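PDB 3MUQ: PBP domain-containing protein, which is of unknown function but belongs to the periplasmic binding protein superfamily and probably binds a small ligand outside the inner membrane. Local coordinates for residues L9-S14 / V36-A41; Y83-I88 / S170-W175; N115-S120 / S162-Y167; I119-D124 / Q152-T157. One frame throughout, in Å; residues are numbered along the deposited sequence.

In the fold
Interaction 1 lies apart from the other three. Its centre is 25 Å from that of interaction 2 and 35 Å from that of interaction 3, although interactions 1 and 2 reach the same mixed sheet. This spread is consistent with the two-lobed shape of periplasmic binding proteins. Interactions 3 and 4 share I119 and S120, and both join strand 118-120 to helix 154-163, near opposite ends of that helix. Their centres are 12 Å apart. Along the chain, both are nested inside the loop closed by interaction 2. Interactions 2 and 4 also touch directly: M154 packs on S170, D171 and T174.

Interaction 1 (L9-S14 / V36-A41); sequences LATTTS and VDVIAA
T11 and V38 meet on one face of two parallel strands, 6-12 and 35-41. From CB, T11 branches two ways. T11 CG2 lies 3.7 Å from V38 CG1, and the two side chains cross at a slant. T11 CG2 is also 4.4 Å from A40 CB, on the same face. OG1 takes the other branch, anti to the backbone N (chi1 -165°), and hydrogen-bonds M59 O on the next strand. L9 lies on this face too, and its CB touches V36 CG1 at 3.9 Å. The backbones are tied by four good bonds. L9 N gives to D37 O at 2.8 Å, and I39 N gives to L9 O. T11 N then gives to I39 O, and A41 N to T11 O. A fifth bond, T13 N to A41 O, is weak and follows T12, at the N-cap position before helix 13-18. Helices 13-18 and 20-32 link the two parallel strands in a beta-alpha-beta crossover; helix 20-32 packs on V36 and V38. The division of labour is clear: peptide groups supply the directional bonds, while methyl groups of T11, V38 and A40 pack one face. The T11 hydroxyl is satisfied by the neighbouring strand.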
loop_
_atom_site.group_PDB
_atom_site.type_symbol
_atom_site.label_atom_id
_atom_site.label_comp_id
_atom_site.label_asym_id
_atom_site.label_seq_id
_atom_site.Cartn_x
_atom_site.Cartn_y
_atom_site.Cartn_z
ATOM N N LEU A 9 2.537 3.378 20.282
ATOM C CA LEU A 9 2.869 2.442 19.212
ATOM C C LEU A 9 4.075 1.606 19.600
ATOM O O LEU A 9 5.134 2.153 19.903
ATOM C CB LEU A 9 3.226 3.215 17.925
ATOM C CG LEU A 9 3.792 2.371 16.777
ATOM C CD1 LEU A 9 2.729 1.373 16.241
ATOM C CD2 LEU A 9 4.338 3.256 15.653
ATOM N N ALA A 10 3.924 0.284 19.597
ATOM C CA ALA A 10 5.087 -0.595 19.719
ATOM C C ALA A 10 5.570 -0.942 18.320
ATOM O O ALA A 10 4.770 -1.318 17.449
ATOM C CB ALA A 10 4.747 -1.886 20.509
ATOM N N THR A 11 6.870 -0.807 18.082
ATOM C CA THR A 11 7.426 -1.244 16.798
ATOM C C THR A 11 8.819 -1.824 16.991
ATOM O O THR A 11 9.302 -1.923 18.118
ATOM C CB THR A 11 7.479 -0.083 15.765
ATOM O OG1 THR A 11 7.682 -0.608 14.443
ATOM C CG2 THR A 11 8.590 0.900 16.119
ATOM N N THR A 12 9.473 -2.197 15.893
ATOM C CA THR A 12 10.815 -2.762 15.988
ATOM C C THR A 12 11.929 -1.710 16.025
ATOM O O THR A 12 11.767 -0.582 15.565
ATOM C CB THR A 12 11.130 -3.710 14.818
ATOM O OG1 THR A 12 11.422 -2.940 13.647
ATOM C CG2 THR A 12 9.958 -4.660 14.548
ATOM N N THR A 13 13.069 -2.111 16.573
ATOM C CA THR A 13 14.262 -1.275 16.590
ATOM C C THR A 13 14.667 -0.901 15.169
ATOM O O THR A 13 14.977 0.252 14.907
ATOM C CB THR A 13 15.428 -1.993 17.296
ATOM O OG1 THR A 13 14.964 -2.540 18.539
ATOM C CG2 THR A 13 16.559 -1.020 17.574
ATOM N N SER A 14 14.656 -1.879 14.262
ATOM C CA SER A 14 14.893 -1.630 12.842
ATOM C C SER A 14 14.090 -0.434 12.371
ATOM O O SER A 14 14.627 0.533 11.828
ATOM C CB SER A 14 14.439 -2.829 12.014
ATOM O OG SER A 14 15.454 -3.801 11.933
ATOM N N VAL A 36 1.759 10.507 18.882
ATOM C CA VAL A 36 2.188 9.108 18.922
ATOM C C VAL A 36 3.503 8.933 19.690
ATOM O O VAL A 36 4.512 9.528 19.326
ATOM C CB VAL A 36 2.323 8.534 17.484
ATOM C CG1 VAL A 36 2.850 7.098 17.494
ATOM C CG2 VAL A 36 0.989 8.606 16.763
ATOM N N ASP A 37 3.485 8.140 20.762
ATOM C CA ASP A 37 4.730 7.732 21.437
ATOM C C ASP A 37 5.186 6.403 20.848
ATOM O O ASP A 37 4.415 5.449 20.786
ATOM C CB ASP A 37 4.543 7.540 22.951
ATOM C CG ASP A 37 4.221 8.841 23.689
ATOM O OD1 ASP A 37 4.538 9.938 23.178
ATOM O OD2 ASP A 37 3.655 8.756 24.800
ATOM N N VAL A 38 6.435 6.348 20.411
ATOM C CA VAL A 38 6.993 5.130 19.843
ATOM C C VAL A 38 7.831 4.390 20.891
ATOM O O VAL A 38 8.685 4.981 21.554
ATOM C CB VAL A 38 7.864 5.442 18.625
ATOM C CG1 VAL A 38 8.343 4.151 17.968
ATOM C CG2 VAL A 38 7.089 6.261 17.629
ATOM N N ILE A 39 7.550 3.103 21.065
ATOM C CA ILE A 39 8.361 2.256 21.920
ATOM C C ILE A 39 8.923 1.138 21.052
ATOM O O ILE A 39 8.182 0.271 20.575
ATOM C CB ILE A 39 7.549 1.642 23.091
ATOM C CG1 ILE A 39 6.924 2.733 23.964
ATOM C CG2 ILE A 39 8.448 0.749 23.945
ATOM C CD1 ILE A 39 5.575 3.170 23.526
ATOM N N ALA A 40 10.231 1.160 20.856
ATOM C CA ALA A 40 10.879 0.277 19.895
ATOM C C ALA A 40 11.611 -0.856 20.593
ATOM O O ALA A 40 12.386 -0.629 21.512
ATOM C CB ALA A 40 11.832 1.071 19.026
ATOM N N ALA A 41 11.353 -2.076 20.153
ATOM C CA ALA A 41 11.962 -3.248 20.757
ATOM C C ALA A 41 12.068 -4.349 19.710
ATOM O O ALA A 41 11.823 -4.119 18.524
ATOM C CB ALA A 41 11.134 -3.724 21.963
#

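Interaction 2 (Y83-I88 / S170-W175); sequences YNDFVI and SDRGTW
An antiparallel bridge leads straight into a helix N-terminus. F86 and D171 form the non-hydrogen-bonded pair, and V87 and S170 the hydrogen-bonded one. V87 N gives to S170 O at 2.8 Å, and S170 N returns a bond to V87 O at 2.9 Å. Two residues on, R172 N reaches D85 O at 2.9 Å, so the first residue of helix 172-178 is still tied to the strand. D171 is the N-cap. Its OD2 accepts from T174 N at 2.7 Å, met from above the carboxylate plane, while its OD1 takes the T174 hydroxyl.

The side-chain link is a salt bridge between D85 and R172. R172 grips the carboxylate side-on, one nitrogen to each oxygen. R172 NE lies 2.6 Å from D85 OD2, with that oxygen in the guanidinium plane, and R172 NH2 lies 3.0 Å from D85 OD1. The two planes are turned 33° apart. The bend at chi3 of R172 (-51°) brings the group round to D85. V87 CG1 sits over one guanidinium face, 3.7 Å from R172 CZ and displaced toward the rim. R172 NH1 has a further partner in Q189 OE1. D85 OD2 also accepts from N225 ND2 of the second subunit, so the ion pair lies at the dimer contact.

Around this, I186 of strand 185-188 packs on V87, R172 and W175. F195 of strand 195-203 lies against D85, and M154 of helix 154-163 touches S170, D171 and T174.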
loop_
_atom_site.group_PDB
_atom_site.type_symbol
_atom_site.label_atom_id
_atom_site.label_comp_id
_atom_site.label_asym_id
_atom_site.label_seq_id
_atom_site.Cartn_x
_atom_site.Cartn_y
_atom_site.Cartn_z
ATOM N N TYR A 83 5.102 -3.285 1.106
ATOM C CA TYR A 83 5.934 -4.460 0.874
ATOM C C TYR A 83 7.318 -4.020 0.423
ATOM O O TYR A 83 7.505 -3.683 -0.742
ATOM C CB TYR A 83 5.311 -5.370 -0.190
ATOM C CG TYR A 83 3.973 -5.963 0.197
ATOM C CD1 TYR A 83 3.891 -7.237 0.746
ATOM C CD2 TYR A 83 2.789 -5.242 0.027
ATOM C CE1 TYR A 83 2.674 -7.781 1.114
ATOM C CE2 TYR A 83 1.578 -5.783 0.385
ATOM C CZ TYR A 83 1.523 -7.051 0.927
ATOM O OH TYR A 83 0.305 -7.587 1.283
ATOM N N ASN A 84 8.281 -4.013 1.338
ATOM C CA ASN A 84 9.677 -3.695 0.996
ATOM C C ASN A 84 10.377 -4.848 0.279
ATOM O O ASN A 84 10.545 -5.927 0.848
ATOM C CB ASN A 84 10.464 -3.322 2.254
ATOM C CG ASN A 84 10.377 -1.857 2.571
ATOM O OD1 ASN A 84 9.907 -1.057 1.755
ATOM N ND2 ASN A 84 10.849 -1.484 3.755
ATOM N N ASP A 85 10.815 -4.597 -0.952
ATOM C CA ASP A 85 11.267 -5.638 -1.872
ATOM C C ASP A 85 12.602 -5.184 -2.487
ATOM O O ASP A 85 12.629 -4.339 -3.381
ATOM C CB ASP A 85 10.181 -5.822 -2.946
ATOM C CG ASP A 85 10.545 -6.838 -4.013
ATOM O OD1 ASP A 85 11.408 -7.713 -3.775
ATOM O OD2 ASP A 85 9.927 -6.763 -5.104
ATOM N N PHE A 86 13.706 -5.737 -1.996
ATOM C CA PHE A 86 15.036 -5.288 -2.407
ATOM C C PHE A 86 15.770 -6.356 -3.209
ATOM O O PHE A 86 15.591 -7.552 -2.970
ATOM C CB PHE A 86 15.869 -4.872 -1.191
ATOM C CG PHE A 86 15.365 -3.634 -0.512
ATOM C CD1 PHE A 86 15.716 -2.375 -0.984
ATOM C CD2 PHE A 86 14.528 -3.728 0.594
ATOM C CE1 PHE A 86 15.245 -1.227 -0.374
ATOM C CE2 PHE A 86 14.043 -2.576 1.220
ATOM C CZ PHE A 86 14.402 -1.324 0.731
ATOM N N VAL A 87 16.585 -5.925 -4.170
ATOM C CA VAL A 87 17.386 -6.853 -4.962
ATOM C C VAL A 87 18.819 -6.349 -5.067
ATOM O O VAL A 87 19.068 -5.154 -4.919
ATOM C CB VAL A 87 16.816 -7.052 -6.385
ATOM C CG1 VAL A 87 15.373 -7.587 -6.323
ATOM C CG2 VAL A 87 16.885 -5.748 -7.183
ATOM N N ILE A 88 19.751 -7.264 -5.314
ATOM C CA ILE A 88 21.143 -6.897 -5.502
ATOM C C ILE A 88 21.422 -6.969 -6.993
ATOM O O ILE A 88 21.268 -8.016 -7.616
ATOM C CB ILE A 88 22.130 -7.856 -4.789
ATOM C CG1 ILE A 88 21.825 -7.980 -3.297
ATOM C CG2 ILE A 88 23.592 -7.403 -5.035
ATOM C CD1 ILE A 88 21.767 -6.633 -2.533
ATOM N N SER A 170 19.020 -2.266 -4.618
ATOM C CA SER A 170 17.945 -1.389 -5.082
ATOM C C SER A 170 16.588 -1.915 -4.678
ATOM O O SER A 170 16.413 -3.125 -4.543
ATOM C CB SER A 170 17.971 -1.320 -6.604
ATOM O OG SER A 170 16.966 -0.454 -7.096
ATOM N N ASP A 171 15.607 -1.029 -4.507
ATOM C CA ASP A 171 14.241 -1.515 -4.412
ATOM C C ASP A 171 13.906 -2.029 -5.803
ATOM O O ASP A 171 14.408 -1.496 -6.795
ATOM C CB ASP A 171 13.283 -0.399 -4.032
ATOM C CG ASP A 171 13.197 0.659 -5.102
ATOM O OD1 ASP A 171 14.039 1.591 -5.093
ATOM O OD2 ASP A 171 12.294 0.550 -5.958
ATOM N N ARG A 172 13.077 -3.063 -5.901
ATOM C CA ARG A 172 12.765 -3.614 -7.217
ATOM C C ARG A 172 12.105 -2.599 -8.163
ATOM O O ARG A 172 12.319 -2.628 -9.378
ATOM C CB ARG A 172 11.884 -4.864 -7.109
ATOM C CG ARG A 172 11.860 -5.689 -8.418
ATOM C CD ARG A 172 10.941 -6.925 -8.332
ATOM N NE ARG A 172 11.210 -7.747 -7.152
ATOM C CZ ARG A 172 11.986 -8.828 -7.163
ATOM N NH1 ARG A 172 12.561 -9.208 -8.295
ATOM N NH2 ARG A 172 12.200 -9.513 -6.044
ATOM N N GLY A 173 11.276 -1.722 -7.613
ATOM C CA GLY A 173 10.594 -0.731 -8.436
ATOM C C GLY A 173 11.524 0.160 -9.253
ATOM O O GLY A 173 11.310 0.390 -10.454
ATOM N N THR A 174 12.547 0.701 -8.603
ATOM C CA THR A 174 13.417 1.627 -9.301
ATOM C C THR A 174 14.198 0.833 -10.339
ATOM O O THR A 174 14.388 1.281 -11.474
ATOM C CB THR A 174 14.353 2.390 -8.340
ATOM O OG1 THR A 174 13.573 2.916 -7.261
ATOM C CG2 THR A 174 15.038 3.560 -9.077
ATOM N N TRP A 175 14.596 -0.374 -9.957
ATOM C CA TRP A 175 15.302 -1.276 -10.871
ATOM C C TRP A 175 14.520 -1.507 -12.162
ATOM O O TRP A 175 15.078 -1.422 -13.245
ATOM C CB TRP A 175 15.563 -2.632 -10.208
ATOM C CG TRP A 175 15.869 -3.691 -11.229
ATOM C CD1 TRP A 175 15.104 -4.777 -11.551
ATOM C CD2 TRP A 175 16.998 -3.723 -12.099
ATOM N NE1 TRP A 175 15.709 -5.498 -12.559
ATOM C CE2 TRP A 175 16.871 -4.869 -12.912
ATOM C CE3 TRP A 175 18.118 -2.899 -12.260
ATOM C CZ2 TRP A 175 17.821 -5.210 -13.877
ATOM C CZ3 TRP A 175 19.059 -3.241 -13.215
ATOM C CH2 TRP A 175 18.906 -4.392 -14.006
#

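Interaction 3 (N115-S120 / S162-Y167); sequences NATFIS and SEMQGY
The F118 ring has Y167 O over one face, 3.7 Å from F118 CD1. The Y167 ring has T117 O at its edge and in its plane, 3.5 Å from Y167 CD2. A116 CB approaches the same ring obliquely, 3.9 Å from Y167 CE2. The two aromatic side chains cross at about a right angle, and F118 CD1 meets Y167 CB rather than its ring. The Y167 CG stands anti to the carbonyl carbon (chi1 -65°), which places the ring edge beside T117 O and near A116 CB. Its hydroxyl is held farther out, by D94 OD1 and A96 N.

Y167 also makes a single backbone bridge to F118. Y167 N gives to T117 O at 2.8 Å, and I119 N gives to Y167 O at 2.9 Å. The bridge follows the end of helix 154-163, which closes in a Schellman motif with Q165 at positive phi. The Q165 side chain folds back, and NE2 donates to S162 O in the carbonyl plane. NE2 also bonds D183 O. F118 also has backbone bonds to R148 of strand 147-149 and to G146 just before it.

Before the bridge, the lack of a side chain on G166 lets T117 CG2 lie 3.8 Å from G166 CA. The same T117 methyl meets M164 CE at 4.1 Å. M164 is a selenomethionine, and its SE lies 4.3 Å from I119 CD1.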
loop_
_atom_site.group_PDB
_atom_site.type_symbol
_atom_site.label_atom_id
_atom_site.label_comp_id
_atom_site.label_asym_id
_atom_site.label_seq_id
_atom_site.Cartn_x
_atom_site.Cartn_y
_atom_site.Cartn_z
ATOM N N ASN A 115 36.885 -6.632 -2.777
ATOM C CA ASN A 115 36.991 -5.224 -3.122
ATOM C C ASN A 115 36.386 -4.926 -4.505
ATOM O O ASN A 115 36.967 -4.209 -5.329
ATOM C CB ASN A 115 38.440 -4.744 -3.036
ATOM C CG ASN A 115 38.540 -3.244 -3.080
ATOM O OD1 ASN A 115 37.766 -2.534 -2.429
ATOM N ND2 ASN A 115 39.470 -2.742 -3.879
ATOM N N ALA A 116 35.218 -5.505 -4.749
ATOM C CA ALA A 116 34.406 -5.172 -5.915
ATOM C C ALA A 116 33.832 -3.767 -5.764
ATOM O O ALA A 116 33.786 -3.214 -4.668
ATOM C CB ALA A 116 33.273 -6.175 -6.061
ATOM N N THR A 117 33.383 -3.180 -6.857
ATOM C CA THR A 117 32.794 -1.854 -6.772
ATOM C C THR A 117 31.365 -1.931 -6.207
ATOM O O THR A 117 30.557 -2.757 -6.639
ATOM C CB THR A 117 32.849 -1.131 -8.138
ATOM O OG1 THR A 117 34.220 -0.858 -8.464
ATOM C CG2 THR A 117 32.074 0.191 -8.095
ATOM N N PHE A 118 31.073 -1.087 -5.213
ATOM C CA PHE A 118 29.743 -1.052 -4.596
ATOM C C PHE A 118 29.279 0.382 -4.408
ATOM O O PHE A 118 29.967 1.196 -3.797
ATOM C CB PHE A 118 29.737 -1.771 -3.243
ATOM C CG PHE A 118 28.370 -1.916 -2.657
ATOM C CD1 PHE A 118 27.634 -3.081 -2.859
ATOM C CD2 PHE A 118 27.799 -0.875 -1.931
ATOM C CE1 PHE A 118 26.368 -3.201 -2.338
ATOM C CE2 PHE A 118 26.531 -0.992 -1.411
ATOM C CZ PHE A 118 25.815 -2.156 -1.611
ATOM N N ILE A 119 28.115 0.698 -4.953
ATOM C CA ILE A 119 27.613 2.061 -4.876
ATOM C C ILE A 119 26.555 2.153 -3.782
ATOM O O ILE A 119 25.538 1.457 -3.834
ATOM C CB ILE A 119 26.982 2.511 -6.211
ATOM C CG1 ILE A 119 27.889 2.133 -7.402
ATOM C CG2 ILE A 119 26.657 4.019 -6.164
ATOM C CD1 ILE A 119 29.332 2.609 -7.269
ATOM N N SER A 120 26.792 3.011 -2.796
ATOM C CA SER A 120 25.794 3.264 -1.766
ATOM C C SER A 120 25.127 4.617 -2.024
ATOM O O SER A 120 25.771 5.558 -2.487
ATOM C CB SER A 120 26.434 3.252 -0.380
ATOM O OG SER A 120 25.544 3.820 0.566
ATOM N N SER A 162 25.924 1.370 -13.024
ATOM C CA SER A 162 26.051 0.961 -14.422
ATOM C C SER A 162 27.306 1.575 -15.041
ATOM O O SER A 162 28.055 0.902 -15.759
ATOM C CB SER A 162 24.793 1.357 -15.221
ATOM O OG SER A 162 24.850 0.885 -16.564
ATOM N N GLU A 163 27.542 2.857 -14.769
ATOM C CA GLU A 163 28.722 3.526 -15.311
ATOM C C GLU A 163 30.017 2.851 -14.842
ATOM O O GLU A 163 30.947 2.604 -15.628
ATOM C CB GLU A 163 28.733 4.992 -14.895
ATOM C CG GLU A 163 30.021 5.721 -15.231
ATOM C CD GLU A 163 30.317 5.735 -16.722
ATOM O OE1 GLU A 163 29.367 5.876 -17.519
ATOM O OE2 GLU A 163 31.505 5.609 -17.094
HETATM N N MSE A 164 30.074 2.538 -13.552
HETATM C CA MSE A 164 31.293 1.981 -12.980
HETATM C C MSE A 164 31.307 0.458 -12.979
HETATM O O MSE A 164 32.255 -0.156 -12.490
HETATM C CB MSE A 164 31.512 2.536 -11.577
HETATM C CG MSE A 164 31.759 4.017 -11.592
HETATM SE SE MSE A 164 32.166 4.661 -9.819
HETATM C CE MSE A 164 33.826 3.656 -9.554
ATOM N N GLN A 165 30.267 -0.146 -13.548
ATOM C CA GLN A 165 30.108 -1.605 -13.493
ATOM C C GLN A 165 30.288 -2.126 -12.071
ATOM O O GLN A 165 31.161 -2.949 -11.794
ATOM C CB GLN A 165 31.087 -2.294 -14.449
ATOM C CG GLN A 165 30.698 -2.102 -15.919
ATOM C CD GLN A 165 29.354 -2.748 -16.229
ATOM O OE1 GLN A 165 29.260 -3.974 -16.344
ATOM N NE2 GLN A 165 28.303 -1.928 -16.351
ATOM N N GLY A 166 29.457 -1.641 -11.162
ATOM C CA GLY A 166 29.515 -2.108 -9.789
ATOM C C GLY A 166 28.204 -2.685 -9.292
ATOM O O GLY A 166 27.201 -2.712 -10.011
ATOM N N TYR A 167 28.227 -3.149 -8.048
ATOM C CA TYR A 167 27.055 -3.703 -7.399
ATOM C C TYR A 167 26.326 -2.619 -6.616
ATOM O O TYR A 167 26.933 -1.654 -6.171
ATOM C CB TYR A 167 27.477 -4.800 -6.424
ATOM C CG TYR A 167 28.102 -6.007 -7.093
ATOM C CD1 TYR A 167 27.330 -7.115 -7.445
ATOM C CD2 TYR A 167 29.467 -6.042 -7.365
ATOM C CE1 TYR A 167 27.913 -8.230 -8.063
ATOM C CE2 TYR A 167 30.061 -7.150 -7.972
ATOM C CZ TYR A 167 29.280 -8.239 -8.314
ATOM O OH TYR A 167 29.872 -9.328 -8.909
#

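Interaction 4 (I119-D124 / Q152-T157); sequences ISRGDD and QGMGPT
R121 O accepts from Q152 N at 3.0 Å, the one backbone hydrogen bond between 119-124 and 152-157, with the donor in the carbonyl plane. From there the R121 side chain runs across the first turn of helix 154-163. Its CG touches T157 OG1 at 3.3 Å, and its CD lies 3.7 Å from the SE of M154, a selenomethionine. A bend at chi3 (52°) then lays the guanidinium flat over the backbone at the helix start. M154 N sits over the centre of one face, 3.6 Å from R121 CZ, and G153 C lies over the same face nearer the rim.

D123 holds one end of this group. R121 NH2 meets the syn lone pair of D123 OD2 at 3.0 Å, and the NE bond to the same oxygen is weak. R121 NH1 is hydrogen-bonded to L237 O at the chain's C-terminus. G153 is the N-cap residue. Its O accepts both T157 OG1, at 2.7 Å, and T157 N, from opposite faces of the carbonyl plane. T157 CG2 turns the other way and packs on I119 CG2 at 3.6 Å.

The guanidinium thus lies beside the positive end of a helix dipole, which by itself would probably be unfavourable. The D123 carboxylate and the L237 oxygen probably offset this and fix the rotation of the group.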
loop_
_atom_site.group_PDB
_atom_site.type_symbol
_atom_site.label_atom_id
_atom_site.label_comp_id
_atom_site.label_asym_id
_atom_site.label_seq_id
_atom_site.Cartn_x
_atom_site.Cartn_y
_atom_site.Cartn_z
ATOM N N ILE A 119 28.115 0.698 -4.953
ATOM C CA ILE A 119 27.613 2.061 -4.876
ATOM C C ILE A 119 26.555 2.153 -3.782
ATOM O O ILE A 119 25.538 1.457 -3.834
ATOM C CB ILE A 119 26.982 2.511 -6.211
ATOM C CG1 ILE A 119 27.889 2.133 -7.402
ATOM C CG2 ILE A 119 26.657 4.019 -6.164
ATOM C CD1 ILE A 119 29.332 2.609 -7.269
ATOM N N SER A 120 26.792 3.011 -2.796
ATOM C CA SER A 120 25.794 3.264 -1.766
ATOM C C SER A 120 25.127 4.617 -2.024
ATOM O O SER A 120 25.771 5.558 -2.487
ATOM C CB SER A 120 26.434 3.252 -0.380
ATOM O OG SER A 120 25.544 3.820 0.566
ATOM N N ARG A 121 23.835 4.709 -1.733
ATOM C CA ARG A 121 23.125 5.976 -1.809
ATOM C C ARG A 121 23.745 7.008 -0.855
ATOM O O ARG A 121 23.832 8.187 -1.193
ATOM C CB ARG A 121 21.645 5.760 -1.499
ATOM C CG ARG A 121 20.940 4.944 -2.573
ATOM C CD ARG A 121 19.458 4.820 -2.300
ATOM N NE ARG A 121 18.815 6.112 -2.072
ATOM C CZ ARG A 121 17.493 6.267 -2.002
ATOM N NH1 ARG A 121 16.694 5.216 -2.177
ATOM N NH2 ARG A 121 16.967 7.464 -1.779
ATOM N N GLY A 122 24.194 6.561 0.318
ATOM C CA GLY A 122 24.878 7.438 1.265
ATOM C C GLY A 122 24.106 8.709 1.591
ATOM O O GLY A 122 24.688 9.763 1.804
ATOM N N ASP A 123 22.784 8.611 1.614
ATOM C CA ASP A 123 21.926 9.788 1.761
ATOM C C ASP A 123 20.935 9.668 2.942
ATOM O O ASP A 123 20.003 10.476 3.070
ATOM C CB ASP A 123 21.165 10.031 0.450
ATOM C CG ASP A 123 20.116 8.962 0.177
ATOM O OD1 ASP A 123 20.149 7.914 0.866
ATOM O OD2 ASP A 123 19.257 9.172 -0.718
ATOM N N ASP A 124 21.136 8.657 3.788
ATOM C CA ASP A 124 20.301 8.430 4.976
ATOM C C ASP A 124 18.832 8.112 4.684
ATOM O O ASP A 124 17.985 8.230 5.564
ATOM C CB ASP A 124 20.381 9.610 5.944
ATOM C CG ASP A 124 21.774 9.822 6.463
ATOM O OD1 ASP A 124 22.377 8.832 6.931
ATOM O OD2 ASP A 124 22.266 10.971 6.385
ATOM N N GLN A 152 23.202 10.305 -3.217
ATOM C CA GLN A 152 22.213 10.547 -4.268
ATOM C C GLN A 152 21.025 9.586 -4.118
ATOM O O GLN A 152 21.070 8.653 -3.329
ATOM C CB GLN A 152 22.852 10.354 -5.663
ATOM C CG GLN A 152 23.978 11.331 -6.026
ATOM C CD GLN A 152 23.510 12.778 -6.165
ATOM O OE1 GLN A 152 22.317 13.047 -6.311
ATOM N NE2 GLN A 152 24.455 13.716 -6.124
ATOM N N GLY A 153 19.968 9.813 -4.887
ATOM C CA GLY A 153 18.813 8.938 -4.847
ATOM C C GLY A 153 19.040 7.582 -5.499
ATOM O O GLY A 153 20.141 7.259 -5.962
HETATM N N MSE A 154 17.985 6.780 -5.531
HETATM C CA MSE A 154 18.070 5.415 -6.044
HETATM C C MSE A 154 18.443 5.382 -7.538
HETATM O O MSE A 154 19.324 4.628 -7.953
HETATM C CB MSE A 154 16.738 4.684 -5.805
HETATM C CG MSE A 154 16.807 3.175 -5.991
HETATM SE SE MSE A 154 17.968 2.381 -4.647
HETATM C CE MSE A 154 19.516 1.929 -5.752
ATOM N N GLY A 155 17.752 6.186 -8.342
ATOM C CA GLY A 155 18.012 6.234 -9.776
ATOM C C GLY A 155 19.456 6.600 -10.119
ATOM O O GLY A 155 20.131 5.872 -10.835
ATOM N N PRO A 156 19.933 7.748 -9.618
ATOM C CA PRO A 156 21.325 8.159 -9.861
ATOM C C PRO A 156 22.321 7.120 -9.333
ATOM O O PRO A 156 23.356 6.904 -9.952
ATOM C CB PRO A 156 21.445 9.472 -9.074
ATOM C CG PRO A 156 20.001 10.033 -9.126
ATOM C CD PRO A 156 19.145 8.799 -8.943
ATOM N N THR A 157 22.004 6.496 -8.204
ATOM C CA THR A 157 22.815 5.401 -7.670
ATOM C C THR A 157 22.896 4.253 -8.679
ATOM O O THR A 157 23.985 3.774 -8.974
ATOM C CB THR A 157 22.285 4.925 -6.297
ATOM O OG1 THR A 157 22.420 5.997 -5.362
ATOM C CG2 THR A 157 23.077 3.719 -5.780
#